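Local coordinates for oxidoreductase, Gfo/Idh/MocA family (Vibrio cholerae, PDB 1XEA), which is probably an NAD(P)-dependent oxidoreductase of the Gfo/Idh/MocA family, with a nucleotide-binding Rossmann domain and a substrate that is not established, at residues T260-L263 against A264-F268; Q273-L276 against Q277-A281. All blocks are in the same frame, centred on the assembly; numbering follows the deposited sequence.

Contact 1. Residues T260-L263 against A264-F268; sequences TPML and ASKGF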
ATOM      1  N   THR A 260     -11.999  -1.585 -17.451  1.00 38.67           N
ATOM      2  CA  THR A 260     -13.056  -2.532 -17.171  1.00 37.25           C
ATOM      3  C   THR A 260     -14.172  -1.712 -16.548  1.00 36.63           C
ATOM      4  O   THR A 260     -13.940  -0.991 -15.591  1.00 37.14           O
ATOM      5  CB  THR A 260     -12.581  -3.567 -16.159  1.00 37.46           C
ATOM      6  OG1 THR A 260     -11.431  -4.237 -16.686  1.00 39.03           O
ATOM      7  CG2 THR A 260     -13.675  -4.575 -15.859  1.00 34.55           C
ATOM      8  N   PRO A 261     -15.395  -1.793 -17.086  1.00 36.68           N
ATOM      9  CA  PRO A 261     -16.466  -0.997 -16.476  1.00 37.17           C
ATOM     10  C   PRO A 261     -16.700  -1.334 -15.003  1.00 35.81           C
ATOM     11  O   PRO A 261     -16.551  -2.479 -14.593  1.00 34.31           O
ATOM     12  CB  PRO A 261     -17.678  -1.282 -17.376  1.00 36.52           C
ATOM     13  CG  PRO A 261     -17.338  -2.574 -18.039  1.00 36.70           C
ATOM     14  CD  PRO A 261     -15.869  -2.469 -18.301  1.00 36.21           C
HETATM   15  N   MSE A 262     -17.038  -0.313 -14.220  1.00 37.85           N
HETATM   16  CA  MSE A 262     -17.272  -0.446 -12.786  1.00 38.55           C
HETATM   17  C   MSE A 262     -18.284  -1.523 -12.450  1.00 38.40           C
HETATM   18  O   MSE A 262     -18.026  -2.383 -11.606  1.00 39.67           O
HETATM   19  CB  MSE A 262     -17.721   0.906 -12.219  1.00 41.79           C
HETATM   20  CG  MSE A 262     -18.019   0.952 -10.729  1.00 43.40           C
HETATM   21 SE   MSE A 262     -19.822   0.455 -10.282  1.00 51.96          SE
HETATM   22  CE  MSE A 262     -20.744   1.924 -11.129  1.00 44.64           C
ATOM     23  N   LEU A 263     -19.442  -1.493 -13.097  1.00 37.17           N
ATOM     24  CA  LEU A 263     -20.442  -2.508 -12.798  1.00 37.12           C
ATOM     25  C   LEU A 263     -19.888  -3.908 -13.078  1.00 37.38           C
ATOM     26  O   LEU A 263     -20.138  -4.844 -12.309  1.00 39.91           O
ATOM     27  CB  LEU A 263     -21.732  -2.257 -13.597  1.00 36.24           C
ATOM     28  CG  LEU A 263     -22.637  -1.109 -13.089  1.00 34.95           C
ATOM     29  CD1 LEU A 263     -23.900  -1.033 -13.951  1.00 31.44           C
ATOM     30  CD2 LEU A 263     -23.018  -1.337 -11.614  1.00 33.26           C
ATOM     31  N   ALA A 264     -19.117  -4.043 -14.159  1.00 35.83           N
ATOM     32  CA  ALA A 264     -18.524  -5.330 -14.542  1.00 32.59           C
ATOM     33  C   ALA A 264     -17.589  -5.850 -13.474  1.00 30.64           C
ATOM     34  O   ALA A 264     -17.569  -7.054 -13.167  1.00 30.61           O
ATOM     35  CB  ALA A 264     -17.767  -5.194 -15.847  1.00 30.42           C
ATOM     36  N   SER A 265     -16.800  -4.942 -12.915  1.00 29.31           N
ATOM     37  CA  SER A 265     -15.867  -5.343 -11.873  1.00 30.49           C
ATOM     38  C   SER A 265     -16.665  -5.866 -10.673  1.00 31.83           C
ATOM     39  O   SER A 265     -16.200  -6.750  -9.950  1.00 33.41           O
ATOM     40  CB  SER A 265     -14.994  -4.174 -11.446  1.00 27.46           C
ATOM     41  OG  SER A 265     -15.641  -3.414 -10.465  1.00 27.07           O
ATOM     42  N   LYS A 266     -17.870  -5.327 -10.471  1.00 29.94           N
ATOM     43  CA  LYS A 266     -18.709  -5.782  -9.373  1.00 28.54           C
ATOM     44  C   LYS A 266     -19.489  -7.029  -9.761  1.00 29.83           C
ATOM     45  O   LYS A 266     -20.479  -7.391  -9.119  1.00 28.60           O
ATOM     46  CB  LYS A 266     -19.672  -4.694  -8.932  1.00 28.82           C
ATOM     47  CG  LYS A 266     -19.000  -3.468  -8.366  1.00 31.36           C
ATOM     48  CD  LYS A 266     -19.961  -2.691  -7.457  1.00 28.98           C
ATOM     49  CE  LYS A 266     -19.400  -1.326  -7.139  1.00 27.20           C
ATOM     50  NZ  LYS A 266     -18.036  -1.405  -6.589  1.00 23.06           N
ATOM     51  N   GLY A 267     -19.019  -7.679 -10.822  1.00 32.68           N
ATOM     52  CA  GLY A 267     -19.624  -8.908 -11.308  1.00 33.70           C
ATOM     53  C   GLY A 267     -21.024  -8.850 -11.895  1.00 35.49           C
ATOM     54  O   GLY A 267     -21.611  -9.889 -12.190  1.00 36.92           O
ATOM     55  N   PHE A 268     -21.579  -7.660 -12.082  1.00 35.59           N
ATOM     56  CA  PHE A 268     -22.914  -7.596 -12.634  1.00 35.81           C
ATOM     57  C   PHE A 268     -22.994  -8.096 -14.062  1.00 36.54           C
ATOM     58  O   PHE A 268     -23.828  -8.944 -14.363  1.00 38.98           O
ATOM     59  CB  PHE A 268     -23.487  -6.188 -12.505  1.00 35.36           C
ATOM     60  CG  PHE A 268     -23.869  -5.825 -11.093  1.00 36.67           C
ATOM     61  CD1 PHE A 268     -22.897  -5.470 -10.152  1.00 36.57           C
ATOM     62  CD2 PHE A 268     -25.196  -5.867 -10.690  1.00 35.04           C
ATOM     63  CE1 PHE A 268     -23.247  -5.156  -8.830  1.00 34.77           C
ATOM     64  CE2 PHE A 268     -25.546  -5.557  -9.375  1.00 35.52           C
ATOM     65  CZ  PHE A 268     -24.565  -5.201  -8.444  1.00 33.90           C
TER

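Contact 2. Residues Q273-L276 against Q277-A281; sequences QDWL and QVAAA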
ATOM      1  N   GLN A 273     -24.964 -12.291 -17.696  1.00 43.83           N
ATOM      2  CA  GLN A 273     -24.611 -13.253 -18.724  1.00 46.71           C
ATOM      3  C   GLN A 273     -25.132 -14.640 -18.332  1.00 47.43           C
ATOM      4  O   GLN A 273     -25.896 -15.250 -19.068  1.00 48.11           O
ATOM      5  CB  GLN A 273     -23.098 -13.310 -18.850  1.00 49.54           C
ATOM      6  CG  GLN A 273     -22.610 -14.559 -19.523  1.00 53.91           C
ATOM      7  CD  GLN A 273     -22.566 -14.389 -21.012  1.00 56.50           C
ATOM      8  OE1 GLN A 273     -21.511 -14.076 -21.572  1.00 58.54           O
ATOM      9  NE2 GLN A 273     -23.714 -14.566 -21.672  1.00 56.45           N
ATOM     10  N   ASP A 274     -24.702 -15.133 -17.170  1.00 48.06           N
ATOM     11  CA  ASP A 274     -25.116 -16.446 -16.671  1.00 48.34           C
ATOM     12  C   ASP A 274     -26.635 -16.498 -16.635  1.00 48.48           C
ATOM     13  O   ASP A 274     -27.228 -17.471 -17.072  1.00 47.68           O
ATOM     14  CB  ASP A 274     -24.533 -16.677 -15.265  1.00 49.96           C
ATOM     15  CG  ASP A 274     -24.620 -18.135 -14.802  1.00 53.00           C
ATOM     16  OD1 ASP A 274     -24.278 -19.033 -15.607  1.00 56.47           O
ATOM     17  OD2 ASP A 274     -24.996 -18.385 -13.624  1.00 51.94           O
ATOM     18  N   TRP A 275     -27.252 -15.440 -16.119  1.00 49.43           N
ATOM     19  CA  TRP A 275     -28.705 -15.346 -16.028  1.00 49.85           C
ATOM     20  C   TRP A 275     -29.365 -15.549 -17.373  1.00 50.53           C
ATOM     21  O   TRP A 275     -30.269 -16.365 -17.506  1.00 51.36           O
ATOM     22  CB  TRP A 275     -29.103 -13.972 -15.482  1.00 50.42           C
ATOM     23  CG  TRP A 275     -30.490 -13.501 -15.862  1.00 49.92           C
ATOM     24  CD1 TRP A 275     -30.831 -12.278 -16.409  1.00 48.93           C
ATOM     25  CD2 TRP A 275     -31.718 -14.216 -15.693  1.00 50.48           C
ATOM     26  NE1 TRP A 275     -32.188 -12.200 -16.584  1.00 48.38           N
ATOM     27  CE2 TRP A 275     -32.760 -13.370 -16.157  1.00 50.21           C
ATOM     28  CE3 TRP A 275     -32.046 -15.491 -15.197  1.00 51.10           C
ATOM     29  CZ2 TRP A 275     -34.110 -13.760 -16.133  1.00 50.03           C
ATOM     30  CZ3 TRP A 275     -33.395 -15.876 -15.175  1.00 50.04           C
ATOM     31  CH2 TRP A 275     -34.405 -15.011 -15.642  1.00 50.66           C
ATOM     32  N   LEU A 276     -28.929 -14.789 -18.370  1.00 50.52           N
ATOM     33  CA  LEU A 276     -29.521 -14.894 -19.693  1.00 51.82           C
ATOM     34  C   LEU A 276     -29.381 -16.297 -20.274  1.00 53.69           C
ATOM     35  O   LEU A 276     -30.332 -16.814 -20.856  1.00 54.90           O
ATOM     36  CB  LEU A 276     -28.900 -13.861 -20.635  1.00 50.97           C
ATOM     37  CG  LEU A 276     -29.103 -12.384 -20.270  1.00 51.03           C
ATOM     38  CD1 LEU A 276     -28.328 -11.547 -21.256  1.00 48.05           C
ATOM     39  CD2 LEU A 276     -30.585 -12.006 -20.269  1.00 48.15           C
ATOM     40  N   GLN A 277     -28.208 -16.911 -20.117  1.00 54.30           N
ATOM     41  CA  GLN A 277     -27.994 -18.264 -20.626  1.00 55.33           C
ATOM     42  C   GLN A 277     -29.028 -19.185 -19.974  1.00 54.45           C
ATOM     43  O   GLN A 277     -29.716 -19.948 -20.657  1.00 55.31           O
ATOM     44  CB  GLN A 277     -26.571 -18.757 -20.308  1.00 57.94           C
ATOM     45  CG  GLN A 277     -25.446 -17.851 -20.821  1.00 63.33           C
ATOM     46  CD  GLN A 277     -24.036 -18.383 -20.514  1.00 66.87           C
ATOM     47  OE1 GLN A 277     -23.649 -18.564 -19.346  1.00 67.61           O
ATOM     48  NE2 GLN A 277     -23.261 -18.627 -21.572  1.00 67.66           N
ATOM     49  N   VAL A 278     -29.144 -19.096 -18.652  1.00 52.84           N
ATOM     50  CA  VAL A 278     -30.103 -19.906 -17.908  1.00 51.62           C
ATOM     51  C   VAL A 278     -31.505 -19.667 -18.465  1.00 50.95           C
ATOM     52  O   VAL A 278     -32.203 -20.607 -18.807  1.00 49.80           O
ATOM     53  CB  VAL A 278     -30.089 -19.546 -16.376  1.00 52.16           C
ATOM     54  CG1 VAL A 278     -31.298 -20.147 -15.659  1.00 51.57           C
ATOM     55  CG2 VAL A 278     -28.810 -20.060 -15.727  1.00 49.73           C
ATOM     56  N   ALA A 279     -31.901 -18.402 -18.556  1.00 50.69           N
ATOM     57  CA  ALA A 279     -33.218 -18.041 -19.058  1.00 51.43           C
ATOM     58  C   ALA A 279     -33.480 -18.598 -20.448  1.00 52.25           C
ATOM     59  O   ALA A 279     -34.551 -19.139 -20.717  1.00 53.07           O
ATOM     60  CB  ALA A 279     -33.370 -16.530 -19.075  1.00 51.07           C
ATOM     61  N   ALA A 280     -32.509 -18.450 -21.339  1.00 53.23           N
ATOM     62  CA  ALA A 280     -32.659 -18.938 -22.707  1.00 53.88           C
ATOM     63  C   ALA A 280     -32.585 -20.465 -22.792  1.00 54.21           C
ATOM     64  O   ALA A 280     -32.867 -21.047 -23.836  1.00 55.00           O
ATOM     65  CB  ALA A 280     -31.588 -18.310 -23.601  1.00 52.70           C
ATOM     66  N   ALA A 281     -32.203 -21.112 -21.697  1.00 53.55           N
ATOM     67  CA  ALA A 281     -32.100 -22.561 -21.675  1.00 53.68           C
ATOM     68  C   ALA A 281     -33.207 -23.170 -20.822  1.00 55.57           C
ATOM     69  O   ALA A 281     -33.334 -24.392 -20.730  1.00 55.46           O
ATOM     70  CB  ALA A 281     -30.751 -22.968 -21.130  1.00 52.91           C
TER

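Contact 1. Residues T260-L263 against A264-F268
S265 folds its side chain back onto the turn before it. Its hydroxyl OG donates to M262 O at 2.8 Å, in the plane of that carbonyl and on a lone pair. This happens in the short helix 262-265, which ends in a Schellman motif with G267 as the C' residue. The chi1 of S265, 86°, turns OG in over its own backbone, toward the preceding turn. M262 O takes a second bond from K266 N, so two donors grip one carbonyl. S265 N in turn donates to P261 O at 3.0 Å. P261 is the N-cap residue. Its ring lies against the methyl of A264, with CG 3.4 Å from A264 CB.

The side chain of selenomethionine M262 bends at chi2 and chi3. This brings M262 SE to 3.6 Å from K266 CE, and the two side chains cross at a slant. K266 NZ goes on to a salt bridge with D258 of the second subunit, and W259 of that subunit makes a cation-pi contact with K266. M262 also packs on M262 of the second subunit, so the short helix lies at a subunit interface.

L263 and F268 both reach A17 of helix 12-22, in the Rossmann domain. Between themselves they touch only loosely. The Schellman bonds close the helix: G267 N donates to A264 O, and F268 N donates to L263 O at 3.2 Å. G267 has a positive phi of 67°, a value that favours glycine, and the chain turns there into helix 268-281. The F268 ring sets its edge against the same carbonyl, with CD1 3.6 Å from L263 O.

Contact 2. Residues Q273-L276 against Q277-A281
Q273-L276 runs on into Q277-A281 along helix 268-281, and four i to i+4 backbone bonds join them. Q277 N donates to Q273 O at 3.0 Å, and V278 N donates to D274 O at the same length. A279 N to W275 O and A280 N to L276 O follow. All four are nearly straight at the hydrogen.

The main side-chain contact is between W275 and A279, one turn apart. The methyl of A279 sits over one face of the indole in a CH-pi contact. A279 CB is 3.9 Å from the centroid of the six-membered ring of W275, almost straight above it. CG of W275 is anti to the backbone N (chi1 155°), and the ring is carried along the helix until its six-membered part reaches A279.

This face of helix 268-281 packs on the parallel sheet of the Rossmann domain. W275 rests on A66 and M68 of strand 66-69 and meets the ring of F91, the two planes inclined to each other. A279 also touches A66, while L276 touches I5 of strand 3-8.

The polar side chains lie on other parts of the helix surface. Q277 is extended beyond CG and runs out past Q273 at an angle. Their amide planes are 33° apart, and Q273 NE2 lies 3.8 Å from Q277 CG. D274 crosses Q277 at about a right angle, with D274 OD1 3.8 Å from Q277 OE1. D274 OD2 is hydrogen-bonded to Y118 OH, on strand 117-120 at one edge of the parallel sheet. V278 packs against P116 and L284.

Overall arrangement
The chain first builds the parallel sheet of the Rossmann domain, then the mixed sheet of eight strands. It leaves the latter by strand 250-255. Contact 1 comes next, where residues 260-268 form the short helix 262-265 and turn into helix 268-281. Contact 2 lies further along that second helix. The two contacts are in series; they neither nest nor cross, and neither closes a long loop. Their centres are about 18 Å apart, and their nearest atoms, about 5 Å apart, do not touch. Contact 1 ties helix 12-22 to the second subunit. Contact 2 brings the returning chain onto strands 3-8 and 66-69.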